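Local coordinates for protein MAU2 chromatid cohesion factor homolog (PDB 4XDN) that forms a complex with SCC2 that is required for the association of cohesin with chromosomes, and so takes part in sister chromatid cohesion, at residues N280-N285 and F315-L320; S353-L358 and Q377-I382. One frame throughout, in Å; residues are numbered along the deposited sequence.

Contact 1 (N280-N285 and F315-L320); sequences NFFDTN and FHYKEL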
ATOM      1  N   ASN A 280      13.255 -14.683  14.718  1.00 47.75           N
ATOM      2  CA  ASN A 280      12.926 -15.964  15.329  1.00 51.15           C
ATOM      3  C   ASN A 280      12.013 -16.783  14.422  1.00 48.12           C
ATOM      4  O   ASN A 280      12.176 -17.996  14.295  1.00 48.50           O
ATOM      5  CB  ASN A 280      12.261 -15.757  16.692  1.00 55.77           C
ATOM      6  CG  ASN A 280      13.175 -15.070  17.691  1.00 61.42           C
ATOM      7  OD1 ASN A 280      14.396 -15.069  17.536  1.00 62.43           O
ATOM      8  ND2 ASN A 280      12.584 -14.485  18.728  1.00 63.77           N
ATOM      9  N   PHE A 281      11.058 -16.107  13.792  1.00 45.70           N
ATOM     10  CA  PHE A 281      10.130 -16.756  12.874  1.00 45.85           C
ATOM     11  C   PHE A 281      10.873 -17.423  11.721  1.00 45.92           C
ATOM     12  O   PHE A 281      10.622 -18.585  11.399  1.00 46.49           O
ATOM     13  CB  PHE A 281       9.118 -15.740  12.334  1.00 42.91           C
ATOM     14  CG  PHE A 281       8.251 -16.277  11.233  1.00 41.25           C
ATOM     15  CD1 PHE A 281       7.257 -17.202  11.503  1.00 41.80           C
ATOM     16  CD2 PHE A 281       8.427 -15.853   9.926  1.00 40.20           C
ATOM     17  CE1 PHE A 281       6.460 -17.696  10.494  1.00 41.15           C
ATOM     18  CE2 PHE A 281       7.629 -16.343   8.910  1.00 39.04           C
ATOM     19  CZ  PHE A 281       6.643 -17.267   9.196  1.00 39.90           C
ATOM     20  N   PHE A 282      11.795 -16.687  11.110  1.00 45.20           N
ATOM     21  CA  PHE A 282      12.577 -17.206   9.995  1.00 44.46           C
ATOM     22  C   PHE A 282      13.435 -18.395  10.413  1.00 47.85           C
ATOM     23  O   PHE A 282      13.570 -19.362   9.664  1.00 47.11           O
ATOM     24  CB  PHE A 282      13.471 -16.107   9.412  1.00 42.85           C
ATOM     25  CG  PHE A 282      12.730 -15.071   8.608  1.00 40.65           C
ATOM     26  CD1 PHE A 282      11.660 -15.424   7.804  1.00 41.53           C
ATOM     27  CD2 PHE A 282      13.112 -13.740   8.653  1.00 40.17           C
ATOM     28  CE1 PHE A 282      10.985 -14.473   7.066  1.00 39.99           C
ATOM     29  CE2 PHE A 282      12.439 -12.784   7.917  1.00 38.09           C
ATOM     30  CZ  PHE A 282      11.374 -13.151   7.123  1.00 37.97           C
ATOM     31  N   ASP A 283      14.011 -18.324  11.608  1.00 50.46           N
ATOM     32  CA  ASP A 283      14.886 -19.384  12.097  1.00 52.98           C
ATOM     33  C   ASP A 283      14.167 -20.726  12.190  1.00 54.61           C
ATOM     34  O   ASP A 283      14.782 -21.778  12.016  1.00 56.19           O
ATOM     35  CB  ASP A 283      15.456 -19.021  13.472  1.00 54.84           C
ATOM     36  CG  ASP A 283      16.506 -17.929  13.404  1.00 56.24           C
ATOM     37  OD1 ASP A 283      17.061 -17.695  12.311  1.00 55.11           O
ATOM     38  OD2 ASP A 283      16.784 -17.313  14.454  1.00 59.24           O
ATOM     39  N   THR A 284      12.866 -20.682  12.456  1.00 54.92           N
ATOM     40  CA  THR A 284      12.100 -21.890  12.754  1.00 57.94           C
ATOM     41  C   THR A 284      11.085 -22.257  11.672  1.00 54.60           C
ATOM     42  O   THR A 284      10.605 -23.388  11.636  1.00 55.29           O
ATOM     43  CB  THR A 284      11.348 -21.737  14.090  1.00 62.03           C
ATOM     44  OG1 THR A 284      10.458 -20.617  14.016  1.00 62.66           O
ATOM     45  CG2 THR A 284      12.331 -21.523  15.232  1.00 64.07           C
ATOM     46  N   ASN A 285      10.764 -21.308  10.794  1.00 51.90           N
ATOM     47  CA  ASN A 285       9.711 -21.508   9.799  1.00 51.67           C
ATOM     48  C   ASN A 285      10.143 -21.191   8.369  1.00 48.95           C
ATOM     49  O   ASN A 285       9.319 -21.201   7.454  1.00 47.70           O
ATOM     50  CB  ASN A 285       8.491 -20.660  10.159  1.00 53.31           C
ATOM     51  CG  ASN A 285       7.889 -21.047  11.495  1.00 57.04           C
ATOM     52  OD1 ASN A 285       8.265 -20.514  12.539  1.00 59.44           O
ATOM     53  ND2 ASN A 285       6.949 -21.983  11.469  1.00 57.78           N
ATOM     54  N   PHE A 315       4.239 -14.886   1.284  1.00 31.04           N
ATOM     55  CA  PHE A 315       4.257 -16.329   1.515  1.00 32.49           C
ATOM     56  C   PHE A 315       5.553 -16.984   1.037  1.00 34.53           C
ATOM     57  O   PHE A 315       5.893 -18.082   1.478  1.00 37.07           O
ATOM     58  CB  PHE A 315       3.060 -16.991   0.826  1.00 31.52           C
ATOM     59  CG  PHE A 315       1.726 -16.663   1.457  1.00 30.91           C
ATOM     60  CD1 PHE A 315       1.630 -15.763   2.509  1.00 31.63           C
ATOM     61  CD2 PHE A 315       0.569 -17.270   0.997  1.00 32.02           C
ATOM     62  CE1 PHE A 315       0.405 -15.469   3.082  1.00 32.02           C
ATOM     63  CE2 PHE A 315      -0.657 -16.982   1.566  1.00 33.66           C
ATOM     64  CZ  PHE A 315      -0.739 -16.080   2.611  1.00 33.52           C
ATOM     65  N   HIS A 316       6.267 -16.318   0.135  1.00 31.76           N
ATOM     66  CA  HIS A 316       7.558 -16.814  -0.339  1.00 33.72           C
ATOM     67  C   HIS A 316       8.694 -16.194   0.474  1.00 33.32           C
ATOM     68  O   HIS A 316       8.723 -14.982   0.692  1.00 30.88           O
ATOM     69  CB  HIS A 316       7.740 -16.513  -1.828  1.00 36.21           C
ATOM     70  CG  HIS A 316       6.709 -17.154  -2.705  1.00 40.23           C
ATOM     71  ND1 HIS A 316       5.611 -17.820  -2.203  1.00 43.09           N
ATOM     72  CD2 HIS A 316       6.610 -17.233  -4.053  1.00 41.85           C
ATOM     73  CE1 HIS A 316       4.880 -18.279  -3.202  1.00 43.49           C
ATOM     74  NE2 HIS A 316       5.464 -17.936  -4.337  1.00 44.30           N
ATOM     75  N   TYR A 317       9.629 -17.031   0.912  1.00 35.90           N
ATOM     76  CA  TYR A 317      10.679 -16.607   1.837  1.00 39.49           C
ATOM     77  C   TYR A 317      11.555 -15.474   1.297  1.00 36.94           C
ATOM     78  O   TYR A 317      11.786 -14.486   1.993  1.00 36.88           O
ATOM     79  CB  TYR A 317      11.564 -17.801   2.207  1.00 43.25           C
ATOM     80  CG  TYR A 317      12.722 -17.433   3.108  1.00 46.98           C
ATOM     81  CD1 TYR A 317      12.501 -16.930   4.383  1.00 47.49           C
ATOM     82  CD2 TYR A 317      14.035 -17.593   2.685  1.00 49.09           C
ATOM     83  CE1 TYR A 317      13.554 -16.593   5.210  1.00 49.04           C
ATOM     84  CE2 TYR A 317      15.096 -17.260   3.507  1.00 49.91           C
ATOM     85  CZ  TYR A 317      14.850 -16.759   4.767  1.00 50.02           C
ATOM     86  OH  TYR A 317      15.901 -16.426   5.591  1.00 51.08           O
ATOM     87  N   LYS A 318      12.047 -15.617   0.070  1.00 38.40           N
ATOM     88  CA  LYS A 318      12.899 -14.590  -0.525  1.00 39.95           C
ATOM     89  C   LYS A 318      12.148 -13.275  -0.694  1.00 35.93           C
ATOM     90  O   LYS A 318      12.673 -12.206  -0.380  1.00 33.36           O
ATOM     91  CB  LYS A 318      13.443 -15.049  -1.879  1.00 44.27           C
ATOM     92  CG  LYS A 318      14.609 -16.020  -1.791  1.00 51.54           C
ATOM     93  CD  LYS A 318      15.550 -15.848  -2.975  1.00 56.16           C
ATOM     94  CE  LYS A 318      16.683 -16.865  -2.955  1.00 60.27           C
ATOM     95  NZ  LYS A 318      16.199 -18.245  -3.235  1.00 62.61           N
ATOM     96  N   GLU A 319      10.920 -13.358  -1.196  1.00 33.68           N
ATOM     97  CA  GLU A 319      10.105 -12.170  -1.411  1.00 34.91           C
ATOM     98  C   GLU A 319       9.810 -11.473  -0.090  1.00 32.31           C
ATOM     99  O   GLU A 319       9.782 -10.246  -0.017  1.00 33.86           O
ATOM    100  CB  GLU A 319       8.790 -12.525  -2.111  1.00 37.57           C
ATOM    101  CG  GLU A 319       8.915 -12.833  -3.600  1.00 42.70           C
ATOM    102  CD  GLU A 319       9.428 -14.232  -3.876  1.00 46.93           C
ATOM    103  OE1 GLU A 319      10.026 -14.844  -2.967  1.00 47.65           O
ATOM    104  OE2 GLU A 319       9.230 -14.721  -5.008  1.00 50.89           O
ATOM    105  N   LEU A 320       9.595 -12.264   0.955  1.00 29.76           N
ATOM    106  CA  LEU A 320       9.219 -11.726   2.255  1.00 31.37           C
ATOM    107  C   LEU A 320      10.357 -10.922   2.880  1.00 32.42           C
ATOM    108  O   LEU A 320      10.141  -9.811   3.365  1.00 32.73           O
ATOM    109  CB  LEU A 320       8.794 -12.856   3.194  1.00 32.32           C
ATOM    110  CG  LEU A 320       8.409 -12.443   4.616  1.00 31.12           C
ATOM    111  CD1 LEU A 320       7.312 -11.392   4.611  1.00 30.56           C
ATOM    112  CD2 LEU A 320       7.971 -13.657   5.406  1.00 32.73           C
TER

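Contact 2 (S353-L358 and Q377-I382); sequences STTQKL and QTYKSI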
ATOM      1  N   SER A 353      18.402  -4.378  -6.196  1.00 36.22           N
ATOM      2  CA  SER A 353      19.064  -5.453  -6.934  1.00 38.69           C
ATOM      3  C   SER A 353      18.384  -6.806  -6.723  1.00 36.64           C
ATOM      4  O   SER A 353      18.271  -7.597  -7.660  1.00 36.54           O
ATOM      5  CB  SER A 353      20.537  -5.552  -6.532  1.00 41.73           C
ATOM      6  OG  SER A 353      20.675  -5.937  -5.176  1.00 44.29           O
ATOM      7  N   THR A 354      17.945  -7.078  -5.497  1.00 35.97           N
ATOM      8  CA  THR A 354      17.230  -8.319  -5.206  1.00 36.09           C
ATOM      9  C   THR A 354      15.967  -8.392  -6.050  1.00 35.50           C
ATOM     10  O   THR A 354      15.665  -9.421  -6.653  1.00 36.30           O
ATOM     11  CB  THR A 354      16.851  -8.432  -3.713  1.00 36.93           C
ATOM     12  OG1 THR A 354      18.039  -8.538  -2.921  1.00 38.70           O
ATOM     13  CG2 THR A 354      15.973  -9.661  -3.457  1.00 36.77           C
ATOM     14  N   THR A 355      15.238  -7.282  -6.082  1.00 33.85           N
ATOM     15  CA  THR A 355      13.991  -7.188  -6.827  1.00 33.74           C
ATOM     16  C   THR A 355      14.229  -7.409  -8.318  1.00 33.98           C
ATOM     17  O   THR A 355      13.440  -8.079  -8.982  1.00 32.83           O
ATOM     18  CB  THR A 355      13.320  -5.818  -6.600  1.00 31.59           C
ATOM     19  OG1 THR A 355      13.005  -5.672  -5.209  1.00 28.87           O
ATOM     20  CG2 THR A 355      12.044  -5.680  -7.415  1.00 31.00           C
ATOM     21  N   GLN A 356      15.318  -6.848  -8.837  1.00 33.84           N
ATOM     22  CA  GLN A 356      15.675  -7.044 -10.239  1.00 35.78           C
ATOM     23  C   GLN A 356      15.847  -8.526 -10.557  1.00 35.37           C
ATOM     24  O   GLN A 356      15.424  -8.994 -11.614  1.00 36.33           O
ATOM     25  CB  GLN A 356      16.956  -6.289 -10.584  1.00 40.94           C
ATOM     26  CG  GLN A 356      16.776  -4.791 -10.738  1.00 43.03           C
ATOM     27  CD  GLN A 356      18.063  -4.092 -11.132  1.00 46.62           C
ATOM     28  OE1 GLN A 356      19.132  -4.373 -10.586  1.00 46.03           O
ATOM     29  NE2 GLN A 356      17.969  -3.184 -12.096  1.00 48.95           N
ATOM     30  N   LYS A 357      16.470  -9.258  -9.637  1.00 37.39           N
ATOM     31  CA  LYS A 357      16.692 -10.688  -9.814  1.00 41.53           C
ATOM     32  C   LYS A 357      15.387 -11.479  -9.705  1.00 37.94           C
ATOM     33  O   LYS A 357      15.202 -12.476 -10.404  1.00 34.46           O
ATOM     34  CB  LYS A 357      17.708 -11.202  -8.790  1.00 47.16           C
ATOM     35  CG  LYS A 357      19.153 -10.883  -9.142  1.00 54.41           C
ATOM     36  CD  LYS A 357      20.121 -11.445  -8.110  1.00 61.91           C
ATOM     37  CE  LYS A 357      21.195 -12.315  -8.755  1.00 68.75           C
ATOM     38  NZ  LYS A 357      20.650 -13.602  -9.282  1.00 71.02           N
ATOM     39  N   LEU A 358      14.488 -11.037  -8.829  1.00 38.80           N
ATOM     40  CA  LEU A 358      13.192 -11.687  -8.683  1.00 37.26           C
ATOM     41  C   LEU A 358      12.407 -11.579  -9.985  1.00 35.10           C
ATOM     42  O   LEU A 358      11.746 -12.532 -10.403  1.00 38.59           O
ATOM     43  CB  LEU A 358      12.398 -11.071  -7.530  1.00 38.58           C
ATOM     44  CG  LEU A 358      12.900 -11.370  -6.113  1.00 41.62           C
ATOM     45  CD1 LEU A 358      12.099 -10.576  -5.087  1.00 41.54           C
ATOM     46  CD2 LEU A 358      12.830 -12.860  -5.806  1.00 43.10           C
ATOM     47  N   GLN A 377       4.678  -6.353 -12.102  1.00 29.22           N
ATOM     48  CA  GLN A 377       4.233  -4.974 -11.973  1.00 31.14           C
ATOM     49  C   GLN A 377       4.447  -4.487 -10.540  1.00 30.81           C
ATOM     50  O   GLN A 377       4.843  -3.341 -10.311  1.00 30.95           O
ATOM     51  CB  GLN A 377       2.760  -4.855 -12.374  1.00 34.35           C
ATOM     52  CG  GLN A 377       2.349  -3.479 -12.875  1.00 38.33           C
ATOM     53  CD  GLN A 377       2.834  -3.188 -14.289  1.00 39.16           C
ATOM     54  OE1 GLN A 377       3.778  -3.807 -14.780  1.00 37.32           O
ATOM     55  NE2 GLN A 377       2.181  -2.236 -14.950  1.00 40.98           N
ATOM     56  N   THR A 378       4.194  -5.372  -9.580  1.00 28.57           N
ATOM     57  CA  THR A 378       4.428  -5.076  -8.171  1.00 29.36           C
ATOM     58  C   THR A 378       5.924  -4.969  -7.890  1.00 29.58           C
ATOM     59  O   THR A 378       6.358  -4.114  -7.117  1.00 27.45           O
ATOM     60  CB  THR A 378       3.806  -6.155  -7.263  1.00 28.75           C
ATOM     61  OG1 THR A 378       2.381  -6.108  -7.382  1.00 29.32           O
ATOM     62  CG2 THR A 378       4.184  -5.940  -5.804  1.00 26.60           C
ATOM     63  N   TYR A 379       6.706  -5.846  -8.514  1.00 29.83           N
ATOM     64  CA  TYR A 379       8.158  -5.792  -8.398  1.00 31.05           C
ATOM     65  C   TYR A 379       8.674  -4.446  -8.891  1.00 31.38           C
ATOM     66  O   TYR A 379       9.572  -3.860  -8.289  1.00 29.94           O
ATOM     67  CB  TYR A 379       8.816  -6.925  -9.195  1.00 32.06           C
ATOM     68  CG  TYR A 379       8.757  -8.294  -8.549  1.00 34.90           C
ATOM     69  CD1 TYR A 379       8.886  -8.448  -7.174  1.00 36.65           C
ATOM     70  CD2 TYR A 379       8.586  -9.437  -9.321  1.00 37.54           C
ATOM     71  CE1 TYR A 379       8.841  -9.699  -6.587  1.00 38.17           C
ATOM     72  CE2 TYR A 379       8.539 -10.690  -8.741  1.00 38.80           C
ATOM     73  CZ  TYR A 379       8.666 -10.814  -7.374  1.00 40.57           C
ATOM     74  OH  TYR A 379       8.619 -12.058  -6.790  1.00 45.69           O
ATOM     75  N   LYS A 380       8.100  -3.956  -9.984  1.00 29.92           N
ATOM     76  CA  LYS A 380       8.519  -2.682 -10.554  1.00 31.95           C
ATOM     77  C   LYS A 380       8.174  -1.524  -9.621  1.00 30.38           C
ATOM     78  O   LYS A 380       8.908  -0.540  -9.549  1.00 29.47           O
ATOM     79  CB  LYS A 380       7.877  -2.473 -11.926  1.00 32.95           C
ATOM     80  CG  LYS A 380       8.520  -3.306 -13.030  1.00 34.97           C
ATOM     81  CD  LYS A 380       7.610  -3.460 -14.238  1.00 37.37           C
ATOM     82  CE  LYS A 380       7.261  -2.119 -14.860  1.00 40.60           C
ATOM     83  NZ  LYS A 380       6.392  -2.279 -16.059  1.00 43.29           N
ATOM     84  N   SER A 381       7.066  -1.648  -8.899  1.00 29.39           N
ATOM     85  CA  SER A 381       6.674  -0.620  -7.940  1.00 32.29           C
ATOM     86  C   SER A 381       7.680  -0.569  -6.797  1.00 31.31           C
ATOM     87  O   SER A 381       7.974   0.501  -6.268  1.00 34.08           O
ATOM     88  CB  SER A 381       5.267  -0.882  -7.397  1.00 35.93           C
ATOM     89  OG  SER A 381       5.257  -1.986  -6.510  1.00 39.00           O
ATOM     90  N   ILE A 382       8.206  -1.731  -6.419  1.00 30.70           N
ATOM     91  CA  ILE A 382       9.226  -1.801  -5.380  1.00 30.60           C
ATOM     92  C   ILE A 382      10.482  -1.076  -5.849  1.00 32.77           C
ATOM     93  O   ILE A 382      11.104  -0.348  -5.077  1.00 30.72           O
ATOM     94  CB  ILE A 382       9.563  -3.261  -5.002  1.00 30.55           C
ATOM     95  CG1 ILE A 382       8.362  -3.902  -4.302  1.00 30.15           C
ATOM     96  CG2 ILE A 382      10.797  -3.319  -4.095  1.00 31.69           C
ATOM     97  CD1 ILE A 382       8.527  -5.378  -3.975  1.00 31.84           C
TER

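Contact 1 (N280-N285 and F315-L320)
Phe282 and Tyr317 meet as an offset edge-to-face pair, the edge of the tyrosine turned to the face of the phenylalanine, with ring centroids 5.2 Å apart and planes at 82°. The touching side of the tyrosine is its CD1-CE1 edge, and Tyr317 CE1 comes to 3.4 Å from Phe282 CD1. Leu320 takes the far rim of the same phenylalanine: its CD2 methyl lies near the ring plane, 3.5 Å from Phe282 CE1, with the branch point CG beside CZ. The Phe282 ring thus meets an aromatic edge, offset from its face, and an aliphatic branch at its rim. Both partners swing their CG anti to the backbone N (Tyr317 chi1 177°, Leu320 chi1 178°), which brings two residues one helical turn apart onto one ring. Phe281 adds a looser touch, its CE2 standing 4.4 Å from Leu320 CD2. No hydrogen bond crosses between the two segments. Farther out, Phe278 meets the Phe282 ring from one turn earlier, Tyr317 also leans on Lys286 and Val290, and Ala254 of helix 250-266 touches both Phe281 and Leu320. His316 is the N-cap residue of helix 317-331, so the tyrosine sits in the first turn of that helix. This is apolar helix-helix packing in a mostly helical, superhelical array, joining helices 272-291 and 317-331, which a two-stranded hairpin and the short helix 312-315 separate in the chain.

Contact 2 (S353-L358 and Q377-I382)
Leu358 lies over one face of the Tyr379 ring, and the two side chains cross at about a right angle. The methylene does the facing: Leu358 CB is 4.0 Å from the ring centroid and 21° off the ring normal, a CH-pi contact displaced toward the hydroxyl end, where CB is 3.7 Å from Tyr379 CZ. The CD1 methyl touches the rim, 3.7 Å from Tyr379 CE1. Tyr379 reaches this place with CG anti to its own carbonyl carbon (chi1 -77°), which carries the ring slantwise past Thr355 to Leu358, one turn on.

Thr355 faces the root of that tyrosine and splits its two branches between partners. Its CG2 methyl, anti to the backbone N, sits 3.2 Å from the carbonyl oxygen Tyr379 O and also packs on Tyr379 CB. The hydroxyl branch points elsewhere, Thr355 OG1 lying 3.4 Å from Ile382 CG2, a van der Waals touch. The polar needs of this buried oxygen are met outside the two segments, by Val351 O in its own helix and by Asn322 ND2 of helix 317-331.

Helix 317-331 also lines this interface through Ile323, which touches Ile382. Gln377 and Lys380 of helix 369-398 form hydrogen bonds with a chain of another protein in the assembly, on which Ile382 also packs. The short segments run antiparallel at 165° with axes 9.5 Å apart, and the closest CA atoms are those of Thr355 and Tyr379. Such packing of consecutive helices is that of an antiparallel helical hairpin, as found in alpha-helical superhelices.

Both contacts are largely buried, each with one partly exposed partner, Tyr317 in contact 1 and Leu358 in contact 2, and they fall in series along the chain. They share no helix, yet helix 317-331 ties them together: it supplies one side of contact 1, while its Glu319 turns to contact 2, where OE2 packs 3.3 Å from Tyr379 OH. The centres lie about 18 Å apart. Contact 1 is made through carbon atoms alone, and no other protein chain of the assembly reaches its segments. Contact 2 adds polar atoms, a hydroxyl and a backbone carbonyl, to its leucine-tyrosine packing, and one of its helices also borders the partner protein.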